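Local atomic coordinates of uncharacterized protein (Wolinella succinogenes, PDB entry 3JYG), a protein that is of uncharacterised function but belongs to the 6-pyruvoyl tetrahydropterin synthase family and carries a zinc ion held by three histidines. Residues A[11-16]-A[71-76]; A[15-20]-A[40-45]; A[94-99]-A[116-121]. One frame throughout, in Å; residues are numbered along the deposited sequence. Where two conformers were deposited one is given.

Overall arrangement
Interactions 1 and 2 start from the same strand, 3-17, and share Y15 and G16; their centres lie about 12 Å apart. In interaction 1 helix 67-77 packs against this strand, whereas in interaction 2 strand 40-52, its antiparallel neighbour in the mixed sheet, pairs with its end around the zinc ion. The two touch directly, D12 forming a salt bridge with K45, besides one to K173 of the second subunit. Interaction 3 follows later in the chain and joins the loops 94-99 and 116-121; its centre is about 24 Å from each of the others, without touching. The metal site thus belongs to the sheet, helix 67-77 packing on the same strand; interaction 3 ties peripheral loops.

Interaction 1 (A[11-16]-A[71-76]); sequences FDFCYG and RFIDEV
The backbone O of D12 is gripped by two waters, each of which also donates a hydrogen bond to OD1 of D74. Water 1 lies 2.8 Å from D12 O and 2.9 Å from D74 OD1; water 2 makes the longer bond to D12 O, at 3.2 Å. No direct hydrogen bond joins strand 11-16 to helix 71-76, so this pair of waters supplies the polar link. A short acidic side chain suits the helix position: its carboxylate presents an acceptor to both waters, while its other oxygen, OD2, has a long, weak ion pair with K70.

Beside the waters the contact is apolar. CG2 of I73 sits 3.6 Å from CD1 of F13, approaching the phenyl ring obliquely, and also near F13 CB. The two side chains cross at about a right angle. With chi1 at -63°, I73 turns CG2 anti to its own N and toward F13, while CG1 lies 4.4 Å from CB of F11. A beta-branched residue can thus address two strand residues with separate branches. The F11 ring leads away from 71-76 to meet F69, earlier on the same helix, edge-to-face; F13 also packs on L77 and V46.

The axes of segments 11-16 and 71-76 approach to 8.6 Å at only 15°, almost parallel. This is helix-on-sheet packing of an alpha+beta fold, as in the T-fold of the 6-pyruvoyl tetrahydropterin synthase family.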
loop_
_atom_site.group_PDB
_atom_site.type_symbol
_atom_site.label_atom_id
_atom_site.label_comp_id
_atom_site.label_asym_id
_atom_site.label_seq_id
_atom_site.Cartn_x
_atom_site.Cartn_y
_atom_site.Cartn_z
ATOM N N PHE A 11 -1.684 -3.041 12.773
ATOM C CA PHE A 11 -2.240 -3.702 13.967
ATOM C C PHE A 11 -3.496 -4.479 13.558
ATOM O O PHE A 11 -4.405 -3.909 12.952
ATOM C CB PHE A 11 -2.590 -2.689 15.042
ATOM C CG PHE A 11 -1.473 -1.752 15.380
ATOM C CD1 PHE A 11 -1.281 -0.576 14.641
ATOM C CD2 PHE A 11 -0.604 -2.041 16.431
ATOM C CE1 PHE A 11 -0.249 0.315 14.984
ATOM C CE2 PHE A 11 0.428 -1.151 16.772
ATOM C CZ PHE A 11 0.608 0.004 16.029
ATOM N N ASP A 12 -3.511 -5.778 13.834
ATOM C CA ASP A 12 -4.586 -6.665 13.388
ATOM C C ASP A 12 -5.511 -7.074 14.537
ATOM O O ASP A 12 -5.067 -7.164 15.674
ATOM C CB ASP A 12 -3.963 -7.927 12.758
ATOM C CG ASP A 12 -3.022 -7.592 11.618
ATOM O OD1 ASP A 12 -1.838 -7.972 11.677
ATOM O OD2 ASP A 12 -3.439 -6.907 10.675
ATOM N N PHE A 13 -6.798 -7.299 14.239
ATOM C CA PHE A 13 -7.780 -7.835 15.195
ATOM C C PHE A 13 -8.985 -8.372 14.447
ATOM O O PHE A 13 -9.197 -8.054 13.282
ATOM C CB PHE A 13 -8.240 -6.824 16.284
ATOM C CG PHE A 13 -9.077 -5.636 15.761
ATOM C CD1 PHE A 13 -8.463 -4.582 15.079
ATOM C CD2 PHE A 13 -10.465 -5.569 15.981
ATOM C CE1 PHE A 13 -9.182 -3.489 14.621
ATOM C CE2 PHE A 13 -11.215 -4.473 15.499
ATOM C CZ PHE A 13 -10.566 -3.417 14.840
ATOM N N CYS A 14 -9.757 -9.205 15.127
ATOM C CA CYS A 14 -10.999 -9.771 14.587
ATOM C C CYS A 14 -12.154 -9.245 15.420
ATOM O O CYS A 14 -12.006 -9.087 16.629
ATOM C CB CYS A 14 -10.966 -11.315 14.619
ATOM S SG CYS A 14 -9.464 -12.028 13.955
ATOM N N TYR A 15 -13.300 -8.992 14.789
ATOM C CA TYR A 15 -14.437 -8.456 15.529
ATOM C C TYR A 15 -15.714 -8.848 14.804
ATOM O O TYR A 15 -15.655 -9.182 13.636
ATOM C CB TYR A 15 -14.344 -6.917 15.664
ATOM C CG TYR A 15 -14.326 -6.185 14.314
ATOM C CD1 TYR A 15 -13.192 -6.236 13.475
ATOM C CD2 TYR A 15 -15.443 -5.438 13.879
ATOM C CE1 TYR A 15 -13.165 -5.585 12.248
ATOM C CE2 TYR A 15 -15.418 -4.768 12.642
ATOM C CZ TYR A 15 -14.283 -4.856 11.825
ATOM O OH TYR A 15 -14.222 -4.175 10.604
ATOM N N GLY A 16 -16.849 -8.769 15.497
ATOM C CA GLY A 16 -18.162 -8.819 14.818
ATOM C C GLY A 16 -18.768 -7.415 14.792
ATOM O O GLY A 16 -18.398 -6.556 15.608
ATOM N N ARG A 71 -1.707 -2.522 22.665
ATOM C CA ARG A 71 -2.349 -3.078 23.844
ATOM C C ARG A 71 -3.841 -2.772 23.818
ATOM O O ARG A 71 -4.652 -3.649 24.063
ATOM C CB ARG A 71 -1.709 -2.534 25.114
ATOM C CG ARG A 71 -1.904 -3.466 26.339
ATOM C CD ARG A 71 -1.134 -2.942 27.565
ATOM N NE ARG A 71 -1.460 -1.535 27.735
ATOM C CZ ARG A 71 -0.914 -0.704 28.621
ATOM N NH1 ARG A 71 0.008 -1.125 29.486
ATOM N NH2 ARG A 71 -1.308 0.563 28.633
ATOM N N PHE A 72 -4.178 -1.525 23.533
ATOM C CA PHE A 72 -5.558 -1.112 23.321
ATOM C C PHE A 72 -6.349 -1.961 22.291
ATOM O O PHE A 72 -7.396 -2.511 22.617
ATOM C CB PHE A 72 -5.628 0.380 22.972
ATOM C CG PHE A 72 -7.021 0.839 22.652
ATOM C CD1 PHE A 72 -7.940 1.075 23.678
ATOM C CD2 PHE A 72 -7.447 0.960 21.336
ATOM C CE1 PHE A 72 -9.249 1.478 23.402
ATOM C CE2 PHE A 72 -8.779 1.350 21.055
ATOM C CZ PHE A 72 -9.671 1.611 22.100
ATOM N N ILE A 73 -5.831 -2.117 21.089
ATOM C CA ILE A 73 -6.451 -2.989 20.098
ATOM C C ILE A 73 -6.626 -4.413 20.652
ATOM O O ILE A 73 -7.705 -5.007 20.502
ATOM C CB ILE A 73 -5.605 -3.030 18.776
ATOM C CG1 ILE A 73 -5.534 -1.642 18.101
ATOM C CG2 ILE A 73 -6.113 -4.110 17.789
ATOM C CD1 ILE A 73 -6.839 -1.041 17.698
ATOM N N ASP A 74 -5.567 -4.945 21.269
ATOM C CA ASP A 74 -5.523 -6.339 21.756
ATOM C C ASP A 74 -6.504 -6.546 22.936
ATOM O O ASP A 74 -7.242 -7.554 23.000
ATOM C CB ASP A 74 -4.086 -6.725 22.178
ATOM C CG ASP A 74 -3.122 -6.975 20.976
ATOM O OD1 ASP A 74 -3.536 -6.919 19.780
ATOM O OD2 ASP A 74 -1.902 -7.206 21.237
ATOM N N GLU A 75 -6.520 -5.581 23.860
ATOM C CA GLU A 75 -7.253 -5.727 25.112
ATOM C C GLU A 75 -8.689 -5.276 25.023
ATOM O O GLU A 75 -9.547 -5.789 25.776
ATOM C CB GLU A 75 -6.509 -5.070 26.287
ATOM C CG GLU A 75 -5.258 -5.907 26.607
ATOM C CD GLU A 75 -4.400 -5.391 27.716
ATOM O OE1 GLU A 75 -4.794 -4.429 28.393
ATOM O OE2 GLU A 75 -3.292 -5.966 27.912
ATOM N N VAL A 76 -8.958 -4.335 24.104
ATOM C CA VAL A 76 -10.294 -3.739 24.000
ATOM C C VAL A 76 -11.147 -4.212 22.820
ATOM O O VAL A 76 -12.340 -4.502 23.020
ATOM C CB VAL A 76 -10.266 -2.177 24.068
ATOM C CG1 VAL A 76 -11.699 -1.592 23.869
ATOM C CG2 VAL A 76 -9.607 -1.726 25.434
HETATM O O HOH W 1 -5.546 -8.255 18.205
HETATM O O HOH W 2 -3.017 -5.524 17.422
#

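Interaction 2 (A[15-20]-A[40-45]); sequences YGHRVW and HGHQGK. With ZN (zinc ion), chain G.
H17 and H40 face each other as an antiparallel hydrogen-bonded pair, their side chains running side by side toward the zinc ion. The strand puts the CB of H17 on the sheet face that it shares with Y15, H40 and H42, and chi1 of 83°, placing CG between backbone N and carbonyl carbon, swings the ring toward H40 and the metal. CD2 passes 3.4 Å from NE2 of H40, and the ring turns an edge toward the H40 face in an offset edge-to-face pair, planes at 70°. CD2 and CE1 both flank the zinc ion, 3.3 Å away on the two sides of NE2, which binds it at 2.4 Å. ND1 makes a weak hydrogen bond to the O of P139. CE2 of Y15 lies over one face of this ring.

H40 NE2 and H42 NE2 each bind the metal at 2.2 Å. H40 is oriented from behind by ND1, bonded to H38 O. CB of H42 lies 3.6 Å from CE1 of Y15, whose phenol ring crosses the imidazole obliquely.

The backbones beneath are joined by four hydrogen bonds. H40 N meets H17 O at 2.9 Å, whereas H17 N reaches H40 O from 42° above the carbonyl plane. With no side chain at G16 or G41, this non-hydrogen-bonded pair can bring its CA atoms to 3.8 Å and let Y15 O lie 3.1 Å from G41 CA.

Waters 3 and 4 complete a five-coordinate zinc ion. With only nitrogen ligands from the protein, it probably keeps enough positive character to polarise both waters.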
loop_
_atom_site.group_PDB
_atom_site.type_symbol
_atom_site.label_atom_id
_atom_site.label_comp_id
_atom_site.label_asym_id
_atom_site.label_seq_id
_atom_site.Cartn_x
_atom_site.Cartn_y
_atom_site.Cartn_z
ATOM N N TYR A 15 -13.300 -8.992 14.789
ATOM C CA TYR A 15 -14.437 -8.456 15.529
ATOM C C TYR A 15 -15.714 -8.848 14.804
ATOM O O TYR A 15 -15.655 -9.182 13.636
ATOM C CB TYR A 15 -14.344 -6.917 15.664
ATOM C CG TYR A 15 -14.326 -6.185 14.314
ATOM C CD1 TYR A 15 -13.192 -6.236 13.475
ATOM C CD2 TYR A 15 -15.443 -5.438 13.879
ATOM C CE1 TYR A 15 -13.165 -5.585 12.248
ATOM C CE2 TYR A 15 -15.418 -4.768 12.642
ATOM C CZ TYR A 15 -14.283 -4.856 11.825
ATOM O OH TYR A 15 -14.222 -4.175 10.604
ATOM N N GLY A 16 -16.849 -8.769 15.497
ATOM C CA GLY A 16 -18.162 -8.819 14.818
ATOM C C GLY A 16 -18.768 -7.415 14.792
ATOM O O GLY A 16 -18.398 -6.556 15.608
ATOM N N HIS A 17 -19.666 -7.158 13.841
ATOM C CA HIS A 17 -20.401 -5.924 13.864
ATOM C C HIS A 17 -21.578 -6.050 12.927
ATOM O O HIS A 17 -21.779 -7.106 12.287
ATOM C CB HIS A 17 -19.492 -4.696 13.524
ATOM C CG HIS A 17 -19.272 -4.443 12.051
ATOM N ND1 HIS A 17 -19.040 -3.178 11.548
ATOM C CD2 HIS A 17 -19.227 -5.280 10.986
ATOM C CE1 HIS A 17 -18.867 -3.247 10.240
ATOM N NE2 HIS A 17 -18.981 -4.512 9.876
ATOM N N ARG A 18 -22.353 -4.972 12.875
ATOM C CA ARG A 18 -23.247 -4.744 11.764
ATOM C C ARG A 18 -23.350 -3.225 11.537
ATOM O O ARG A 18 -23.179 -2.439 12.468
ATOM C CB ARG A 18 -24.622 -5.392 12.022
ATOM C CG ARG A 18 -25.593 -4.560 12.816
ATOM C CD ARG A 18 -26.963 -5.249 12.933
ATOM N NE ARG A 18 -27.995 -4.309 13.390
ATOM C CZ ARG A 18 -29.126 -4.044 12.727
ATOM N NH1 ARG A 18 -29.405 -4.619 11.540
ATOM N NH2 ARG A 18 -29.999 -3.198 13.264
ATOM N N VAL A 19 -23.634 -2.853 10.300
ATOM C CA VAL A 19 -23.793 -1.461 9.899
ATOM C C VAL A 19 -25.279 -1.286 9.698
ATOM O O VAL A 19 -25.800 -1.631 8.653
ATOM C CB VAL A 19 -23.082 -1.206 8.561
ATOM C CG1 VAL A 19 -23.193 0.281 8.158
ATOM C CG2 VAL A 19 -21.609 -1.632 8.674
ATOM N N TRP A 20 -25.939 -0.758 10.714
ATOM C CA TRP A 20 -27.395 -0.897 10.856
ATOM C C TRP A 20 -28.106 0.042 9.866
ATOM O O TRP A 20 -29.185 -0.251 9.393
ATOM C CB TRP A 20 -27.812 -0.662 12.326
ATOM C CG TRP A 20 -27.541 0.742 12.896
ATOM C CD1 TRP A 20 -26.484 1.136 13.719
ATOM C CD2 TRP A 20 -28.357 1.919 12.699
ATOM N NE1 TRP A 20 -26.614 2.481 14.027
ATOM C CE2 TRP A 20 -27.746 2.979 13.416
ATOM C CE3 TRP A 20 -29.561 2.168 11.984
ATOM C CZ2 TRP A 20 -28.288 4.295 13.435
ATOM C CZ3 TRP A 20 -30.099 3.452 12.014
ATOM C CH2 TRP A 20 -29.462 4.496 12.742
ATOM N N HIS A 40 -22.416 -9.822 11.342
ATOM C CA HIS A 40 -21.285 -10.514 10.690
ATOM C C HIS A 40 -19.979 -10.120 11.380
ATOM O O HIS A 40 -19.985 -9.712 12.546
ATOM C CB HIS A 40 -21.269 -10.247 9.159
ATOM C CG HIS A 40 -21.100 -8.806 8.793
ATOM N ND1 HIS A 40 -22.133 -7.899 8.839
ATOM C CD2 HIS A 40 -20.010 -8.113 8.359
ATOM C CE1 HIS A 40 -21.691 -6.706 8.469
ATOM N NE2 HIS A 40 -20.409 -6.815 8.148
ATOM N N GLY A 41 -18.869 -10.259 10.678
ATOM C CA GLY A 41 -17.568 -9.951 11.255
ATOM C C GLY A 41 -16.526 -9.799 10.174
ATOM O O GLY A 41 -16.836 -9.962 8.972
ATOM N N HIS A 42 -15.296 -9.535 10.628
ATOM C CA HIS A 42 -14.162 -9.170 9.789
ATOM C C HIS A 42 -12.853 -9.422 10.472
ATOM O O HIS A 42 -12.786 -9.423 11.689
ATOM C CB HIS A 42 -14.197 -7.674 9.533
ATOM C CG HIS A 42 -15.327 -7.270 8.679
ATOM N ND1 HIS A 42 -15.481 -7.734 7.388
ATOM C CD2 HIS A 42 -16.391 -6.479 8.934
ATOM C CE1 HIS A 42 -16.587 -7.233 6.884
ATOM N NE2 HIS A 42 -17.141 -6.451 7.794
ATOM N N GLN A 43 -11.813 -9.639 9.672
ATOM C CA GLN A 43 -10.436 -9.427 10.093
ATOM C C GLN A 43 -10.105 -7.960 9.763
ATOM O O GLN A 43 -10.132 -7.567 8.611
ATOM C CB GLN A 43 -9.518 -10.385 9.303
ATOM C CG GLN A 43 -8.033 -10.258 9.552
ATOM C CD GLN A 43 -7.638 -10.565 10.977
ATOM O OE1 GLN A 43 -8.357 -11.263 11.705
ATOM N NE2 GLN A 43 -6.489 -10.049 11.387
ATOM N N GLY A 44 -9.841 -7.161 10.786
ATOM C CA GLY A 44 -9.575 -5.743 10.629
ATOM C C GLY A 44 -8.083 -5.488 10.662
ATOM O O GLY A 44 -7.340 -6.182 11.369
ATOM N N LYS A 45 -7.628 -4.514 9.892
ATOM C CA LYS A 45 -6.244 -4.073 10.069
ATOM C C LYS A 45 -6.174 -2.557 10.201
ATOM O O LYS A 45 -6.681 -1.851 9.341
ATOM C CB LYS A 45 -5.384 -4.575 8.913
ATOM C CG LYS A 45 -3.905 -4.156 8.986
ATOM C CD LYS A 45 -3.189 -4.539 7.644
ATOM C CE LYS A 45 -3.125 -6.029 7.434
ATOM N NZ LYS A 45 -2.059 -6.562 8.375
HETATM ZN ZN ZN G . -18.990 -5.267 7.651
HETATM O O HOH W 3 -17.835 -3.113 7.152
HETATM O O HOH W 4 -19.051 -5.626 5.298
#

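Interaction 3 (A[94-99]-A[116-121]); sequences LPHFAD and ERIKGE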
loop_
_atom_site.group_PDB
_atom_site.type_symbol
_atom_site.label_atom_id
_atom_site.label_comp_id
_atom_site.label_asym_id
_atom_site.label_seq_id
_atom_site.Cartn_x
_atom_site.Cartn_y
_atom_site.Cartn_z
ATOM N N LEU A 94 -28.830 -6.476 23.789
ATOM C CA LEU A 94 -28.464 -6.243 25.206
ATOM C C LEU A 94 -29.679 -5.929 26.117
ATOM O O LEU A 94 -29.753 -4.838 26.694
ATOM C CB LEU A 94 -27.407 -5.117 25.327
ATOM C CG LEU A 94 -26.020 -5.349 24.704
ATOM C CD1 LEU A 94 -26.089 -4.891 23.221
ATOM C CD2 LEU A 94 -24.905 -4.602 25.487
ATOM N N PRO A 95 -30.629 -6.893 26.248
ATOM C CA PRO A 95 -31.886 -6.650 26.961
ATOM C C PRO A 95 -31.733 -6.238 28.430
ATOM O O PRO A 95 -32.556 -5.452 28.920
ATOM C CB PRO A 95 -32.634 -7.998 26.814
ATOM C CG PRO A 95 -31.559 -9.033 26.663
ATOM C CD PRO A 95 -30.579 -8.287 25.728
ATOM N N HIS A 96 -30.673 -6.696 29.109
ATOM C CA HIS A 96 -30.418 -6.329 30.497
ATOM C C HIS A 96 -29.979 -4.894 30.662
ATOM O O HIS A 96 -29.853 -4.429 31.786
ATOM C CB HIS A 96 -29.352 -7.252 31.125
ATOM C CG HIS A 96 -29.784 -8.679 31.231
ATOM N ND1 HIS A 96 -29.790 -9.536 30.148
ATOM C CD2 HIS A 96 -30.252 -9.395 32.282
ATOM C CE1 HIS A 96 -30.223 -10.725 30.532
ATOM N NE2 HIS A 96 -30.502 -10.667 31.824
ATOM N N PHE A 97 -29.690 -4.218 29.543
ATOM C CA PHE A 97 -29.175 -2.851 29.535
ATOM C C PHE A 97 -29.989 -2.027 28.527
ATOM O O PHE A 97 -29.462 -1.123 27.872
ATOM C CB PHE A 97 -27.671 -2.844 29.155
ATOM C CG PHE A 97 -26.785 -3.552 30.159
ATOM C CD1 PHE A 97 -26.486 -4.910 30.013
ATOM C CD2 PHE A 97 -26.296 -2.865 31.267
ATOM C CE1 PHE A 97 -25.708 -5.578 30.955
ATOM C CE2 PHE A 97 -25.508 -3.503 32.199
ATOM C CZ PHE A 97 -25.204 -4.869 32.050
ATOM N N ALA A 98 -31.274 -2.341 28.395
ATOM C CA ALA A 98 -32.112 -1.701 27.366
ATOM C C ALA A 98 -32.235 -0.176 27.576
ATOM O O ALA A 98 -32.401 0.571 26.620
ATOM C CB ALA A 98 -33.506 -2.369 27.292
ATOM N N ASP A 99 -32.058 0.288 28.819
ATOM C CA ASP A 99 -32.147 1.723 29.095
ATOM C C ASP A 99 -30.831 2.440 28.811
ATOM O O ASP A 99 -30.755 3.665 28.903
ATOM C CB ASP A 99 -32.639 1.990 30.535
ATOM C CG ASP A 99 -31.592 1.691 31.619
ATOM O OD1 ASP A 99 -30.423 1.319 31.336
ATOM O OD2 ASP A 99 -31.969 1.833 32.801
ATOM N N GLU A 116 -21.875 -5.236 37.463
ATOM C CA GLU A 116 -22.699 -5.244 38.692
ATOM C C GLU A 116 -24.163 -5.519 38.415
ATOM O O GLU A 116 -24.801 -6.242 39.170
ATOM C CB GLU A 116 -22.567 -3.932 39.481
ATOM C CG GLU A 116 -21.166 -3.721 40.082
ATOM C CD GLU A 116 -20.839 -4.725 41.195
ATOM O OE1 GLU A 116 -21.754 -5.074 42.003
ATOM O OE2 GLU A 116 -19.663 -5.174 41.252
ATOM N N ARG A 117 -24.707 -4.979 37.341
ATOM C CA ARG A 117 -26.134 -5.145 37.154
ATOM C C ARG A 117 -26.571 -6.546 36.653
ATOM O O ARG A 117 -27.750 -6.892 36.757
ATOM C CB ARG A 117 -26.765 -3.936 36.416
ATOM C CG ARG A 117 -27.002 -4.035 34.908
ATOM C CD ARG A 117 -28.428 -3.487 34.447
ATOM N NE ARG A 117 -28.739 -2.070 34.728
ATOM C CZ ARG A 117 -29.430 -1.249 33.916
ATOM N NH1 ARG A 117 -29.897 -1.665 32.746
ATOM N NH2 ARG A 117 -29.649 0.018 34.271
ATOM N N ILE A 118 -25.611 -7.365 36.187
ATOM C CA ILE A 118 -25.899 -8.752 35.724
ATOM C C ILE A 118 -25.224 -9.848 36.554
ATOM O O ILE A 118 -25.088 -11.004 36.119
ATOM C CB ILE A 118 -25.539 -8.970 34.232
ATOM C CG1 ILE A 118 -24.098 -8.499 33.956
ATOM C CG2 ILE A 118 -26.582 -8.292 33.350
ATOM C CD1 ILE A 118 -23.662 -8.656 32.530
ATOM N N LYS A 119 -24.773 -9.456 37.736
ATOM C CA LYS A 119 -24.193 -10.345 38.717
ATOM C C LYS A 119 -25.217 -11.441 39.004
ATOM O O LYS A 119 -26.425 -11.172 39.126
ATOM C CB LYS A 119 -23.959 -9.526 39.962
ATOM C CG LYS A 119 -22.718 -9.820 40.733
ATOM C CD LYS A 119 -22.829 -9.123 42.107
ATOM C CE LYS A 119 -24.274 -9.148 42.609
ATOM N NZ LYS A 119 -24.399 -9.093 44.094
ATOM N N GLY A 120 -24.757 -12.670 39.075
ATOM C CA GLY A 120 -25.683 -13.801 39.247
ATOM C C GLY A 120 -26.428 -14.296 38.004
ATOM O O GLY A 120 -27.191 -15.256 38.100
ATOM N N GLU A 121 -26.249 -13.648 36.847
ATOM C CA GLU A 121 -26.734 -14.197 35.580
ATOM C C GLU A 121 -25.878 -15.408 35.207
ATOM O O GLU A 121 -24.744 -15.531 35.673
ATOM C CB GLU A 121 -26.658 -13.167 34.444
ATOM C CG GLU A 121 -27.592 -11.974 34.536
ATOM C CD GLU A 121 -29.058 -12.321 34.297
ATOM O OE1 GLU A 121 -29.351 -13.281 33.569
ATOM O OE2 GLU A 121 -29.935 -11.623 34.836
HETATM O O HOH W 5 -32.317 -1.395 31.350
#
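R117 meets the backbone O of H96 and the carboxylate of D99 with its guanidinium edge. Its NH1 donates to the backbone O of H96 at 2.9 Å, a nearly straight bond (167°) lying close to the guanidinium plane. NH2 forms a salt bridge with D99 at 3.3 Å from OD2, which it meets on the syn side. Both terminal nitrogens have additional weak hydrogen bonds to OD1 of D99, and that oxygen accepts another bond from the N of S101. The carboxylate reaches the guanidinium edge with the two planes 58° apart, rather than coplanar as in an ideal bidentate pair. An arginine suits this place because its planar end can address a carbonyl and a carboxylate together; bends at chi2 and chi3 bring it there.

Water 5 adds a bridge, accepting from D99 N at 3.1 Å and, weakly, from R117 NH1. These bonds restrain the rotation of the guanidinium group.

The apolar part centres on I118. Its CG2 is 3.7 Å from both CB of H96 and CE1 of F97, crossing each side chain at about a right angle, and CD1 also lies near the phenyl ring. The branching of I118 lets CG2 touch both residues at once. I118 also packs on L126; Y129 of the same helix, 123-131, meets F97 edge-to-face.

Among the imidazole contacts, NE2 of H96 lies 3.2 Å from OE2 of E121, ring and carboxylate planes 70° apart. H96 ND1 is hydrogen-bonded to the hydroxyl of Y129.

I118 to E121 form a type II beta turn, in which G120 takes a positive phi, a left-handed position that suits glycine. The arrangement is loop-to-loop packing: the segment after helix 90-93 meets a beta turn leading into helix 123-131.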